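Local coordinates for hemopexin fold protein CP4 (Vigna unguiculata, PDB 3OYO) that is a plant seed protein of the hemopexin fold that binds a calcium ion and whose biological role is not firmly established, at residues I62-H67 and Y74-N79. Residues are numbered along the deposited sequence; the frame is centred on the assembly and turned at random.
Sequences IDCSFH and YVFSGN. With CA (calcium ion), chain C.
Phe66 and Tyr74 pair their backbones in both directions, Tyr74 N to Phe66 O at 3.0 Å and Phe66 N to Tyr74 O at 3.1 Å, in the antiparallel hairpin that opens one blade of this four-bladed hemopexin propeller. Further along, Phe76 N gives a bent bond (137° at the hydrogen) to Cys64 O, while Phe76 O accepts Asp63 N from above its carbonyl plane and also takes a CA-H...O contact from Ile62. Past the strand end the Asp63 carboxylate takes over: OD2 receives Gly78 N at 2.8 Å, met 36° out of the carboxylate plane, and OD1 accepts a water at 2.9 Å. With CG set between the backbone N and the carbonyl carbon (chi1 61°), the carboxylate reaches across to the chain at Ser77 and Gly78. Replacing Asp63 by an alanine would probably leave Gly78 N without this acceptor, freeing the turn to shift. Ser77 OG is satisfied elsewhere, by hydrogen bonds with Gly61 O and Pro56 O. The Asp63 carbonyl meanwhile points to the channel, where it binds the calcium with the carbonyls of Asn5, Asp119 and Asp172. On the face bearing Cys64, Phe66, Tyr74 and Phe76 the side-chain contact is mainly aromatic; Phe66 CE1 meets Phe76 CE2 rim to rim, and Tyr74 CB lies over the Phe66 ring, 3.8 Å from its centroid.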
ATOM      1  N   ILE A  62       8.959   3.406   5.091  1.00  7.16           N
ATOM      2  CA  ILE A  62       7.512   3.250   5.032  1.00  7.61           C
ATOM      3  C   ILE A  62       7.146   1.763   4.940  1.00  7.43           C
ATOM      4  O   ILE A  62       7.641   1.050   4.047  1.00  6.24           O
ATOM      5  CB  ILE A  62       6.961   4.073   3.823  1.00  9.68           C
ATOM      6  CG1 ILE A  62       7.181   5.590   4.066  1.00  9.71           C
ATOM      7  CG2 ILE A  62       5.488   3.689   3.464  1.00  8.72           C
ATOM      8  CD1 ILE A  62       6.998   6.448   2.796  1.00  9.81           C
ATOM      9  N   ASP A  63       6.290   1.306   5.863  1.00  7.38           N
ATOM     10  CA  ASP A  63       5.873  -0.112   5.894  1.00  7.93           C
ATOM     11  C   ASP A  63       4.388  -0.284   5.501  1.00  7.63           C
ATOM     12  O   ASP A  63       3.843  -1.352   5.622  1.00  7.40           O
ATOM     13  CB  ASP A  63       6.112  -0.700   7.303  1.00  4.21           C
ATOM     14  CG  ASP A  63       5.312   0.013   8.389  1.00  4.93           C
ATOM     15  OD1 ASP A  63       4.383   0.818   8.094  1.00  2.71           O
ATOM     16  OD2 ASP A  63       5.592  -0.246   9.589  1.00  3.38           O
ATOM     17  N   CYS A  64       3.732   0.791   5.052  1.00 11.84           N
ATOM     18  CA  CYS A  64       2.331   0.717   4.650  1.00 11.91           C
ATOM     19  C   CYS A  64       1.975   2.062   4.101  1.00 11.73           C
ATOM     20  O   CYS A  64       2.475   3.055   4.576  1.00  7.97           O
ATOM     21  CB  CYS A  64       1.395   0.335   5.828  1.00 12.32           C
ATOM     22  SG  CYS A  64      -0.370   0.334   5.429  1.00 15.06           S
ATOM     23  N   SER A  65       1.131   2.113   3.083  1.00 11.90           N
ATOM     24  CA  SER A  65       0.719   3.370   2.475  1.00 11.36           C
ATOM     25  C   SER A  65      -0.495   3.133   1.561  1.00 10.93           C
ATOM     26  O   SER A  65      -0.725   2.054   1.091  1.00  3.65           O
ATOM     27  CB  SER A  65       1.870   3.988   1.649  1.00  8.79           C
ATOM     28  OG  SER A  65       2.307   3.043   0.696  1.00  8.53           O
ATOM     29  N   PHE A  66      -1.289   4.150   1.349  1.00  8.23           N
ATOM     30  CA  PHE A  66      -2.367   4.071   0.389  1.00  9.00           C
ATOM     31  C   PHE A  66      -2.616   5.436  -0.250  1.00  8.52           C
ATOM     32  O   PHE A  66      -2.391   6.481   0.345  1.00  7.53           O
ATOM     33  CB  PHE A  66      -3.673   3.463   0.959  1.00  6.79           C
ATOM     34  CG  PHE A  66      -4.229   4.182   2.178  1.00  6.75           C
ATOM     35  CD1 PHE A  66      -3.886   3.757   3.465  1.00  5.12           C
ATOM     36  CD2 PHE A  66      -5.142   5.266   2.043  1.00  5.93           C
ATOM     37  CE1 PHE A  66      -4.426   4.385   4.599  1.00  4.72           C
ATOM     38  CE2 PHE A  66      -5.689   5.900   3.173  1.00  4.97           C
ATOM     39  CZ  PHE A  66      -5.343   5.437   4.462  1.00  4.96           C
ATOM     40  N   HIS A  67      -3.065   5.379  -1.491  1.00 10.56           N
ATOM     41  CA  HIS A  67      -3.426   6.548  -2.263  1.00 11.25           C
ATOM     42  C   HIS A  67      -4.799   7.002  -1.788  1.00 11.02           C
ATOM     43  O   HIS A  67      -5.699   6.163  -1.511  1.00  7.29           O
ATOM     44  CB  HIS A  67      -3.465   6.132  -3.752  1.00 18.31           C
ATOM     45  CG  HIS A  67      -4.203   7.073  -4.642  1.00 21.43           C
ATOM     46  ND1 HIS A  67      -5.578   7.158  -4.658  1.00 25.31           N
ATOM     47  CD2 HIS A  67      -3.760   7.932  -5.591  1.00 25.27           C
ATOM     48  CE1 HIS A  67      -5.952   8.055  -5.546  1.00 25.46           C
ATOM     49  NE2 HIS A  67      -4.869   8.537  -6.132  1.00 27.02           N
ATOM     50  N   TYR A  74      -1.632   8.569   2.409  1.00  8.37           N
ATOM     51  CA  TYR A  74      -1.357   8.303   3.810  1.00  8.40           C
ATOM     52  C   TYR A  74      -0.120   7.368   3.837  1.00  8.02           C
ATOM     53  O   TYR A  74      -0.038   6.457   3.031  1.00  6.72           O
ATOM     54  CB  TYR A  74      -2.585   7.626   4.510  1.00  9.35           C
ATOM     55  CG  TYR A  74      -3.464   8.621   5.207  1.00  9.04           C
ATOM     56  CD1 TYR A  74      -3.047   9.210   6.411  1.00  8.67           C
ATOM     57  CD2 TYR A  74      -4.695   9.006   4.663  1.00  9.54           C
ATOM     58  CE1 TYR A  74      -3.833  10.171   7.032  1.00  9.72           C
ATOM     59  CE2 TYR A  74      -5.472   9.977   5.286  1.00  7.95           C
ATOM     60  CZ  TYR A  74      -5.015  10.549   6.463  1.00  9.18           C
ATOM     61  OH  TYR A  74      -5.761  11.511   7.128  1.00 12.23           O
ATOM     62  N   VAL A  75       0.839   7.630   4.723  1.00  9.84           N
ATOM     63  CA  VAL A  75       2.006   6.759   4.852  1.00  9.21           C
ATOM     64  C   VAL A  75       2.156   6.338   6.310  1.00  9.54           C
ATOM     65  O   VAL A  75       1.752   7.040   7.245  1.00 10.03           O
ATOM     66  CB  VAL A  75       3.325   7.433   4.296  1.00  6.19           C
ATOM     67  CG1 VAL A  75       3.209   7.708   2.819  1.00  4.89           C
ATOM     68  CG2 VAL A  75       3.591   8.745   5.036  1.00  6.07           C
ATOM     69  N   PHE A  76       2.764   5.189   6.511  1.00 10.06           N
ATOM     70  CA  PHE A  76       2.941   4.656   7.869  1.00  9.55           C
ATOM     71  C   PHE A  76       4.337   4.110   8.100  1.00  8.51           C
ATOM     72  O   PHE A  76       5.071   3.859   7.162  1.00  9.59           O
ATOM     73  CB  PHE A  76       1.922   3.558   8.155  1.00  7.56           C
ATOM     74  CG  PHE A  76       0.472   4.014   7.997  1.00  8.18           C
ATOM     75  CD1 PHE A  76      -0.296   4.364   9.086  1.00  6.22           C
ATOM     76  CD2 PHE A  76      -0.101   4.093   6.709  1.00  8.44           C
ATOM     77  CE1 PHE A  76      -1.647   4.759   8.900  1.00  7.39           C
ATOM     78  CE2 PHE A  76      -1.411   4.484   6.535  1.00  5.92           C
ATOM     79  CZ  PHE A  76      -2.167   4.829   7.632  1.00  5.17           C
ATOM     80  N   SER A  77       4.685   3.966   9.370  1.00  5.69           N
ATOM     81  CA  SER A  77       5.952   3.374   9.765  1.00  6.37           C
ATOM     82  C   SER A  77       5.763   3.005  11.218  1.00  5.65           C
ATOM     83  O   SER A  77       5.577   3.898  12.053  1.00  5.11           O
ATOM     84  CB  SER A  77       7.084   4.385   9.620  1.00  8.66           C
ATOM     85  OG  SER A  77       8.334   3.804  10.008  1.00 10.39           O
ATOM     86  N   GLY A  78       5.772   1.711  11.536  1.00  8.16           N
ATOM     87  CA  GLY A  78       5.458   1.284  12.913  1.00  8.25           C
ATOM     88  C   GLY A  78       4.097   1.816  13.344  1.00  8.69           C
ATOM     89  O   GLY A  78       3.095   1.683  12.616  1.00  5.87           O
ATOM     90  N   ASN A  79       4.062   2.443  14.507  1.00  7.92           N
ATOM     91  CA  ASN A  79       2.833   3.029  15.075  1.00  8.76           C
ATOM     92  C   ASN A  79       2.643   4.508  14.683  1.00  9.59           C
ATOM     93  O   ASN A  79       1.968   5.250  15.384  1.00  9.12           O
ATOM     94  CB  ASN A  79       2.815   2.882  16.629  1.00 10.01           C
ATOM     95  CG  ASN A  79       3.794   3.846  17.363  1.00 12.70           C
ATOM     96  OD1 ASN A  79       3.484   4.327  18.457  1.00 13.76           O
ATOM     97  ND2 ASN A  79       4.968   4.091  16.791  1.00 11.29           N
TER
HETATM   98 CA    CA C 228       4.140  -3.719   4.986  1.00 22.80          CA
HETATM   99  O   HOH W   1       2.523   0.711  10.361  1.00  7.79           O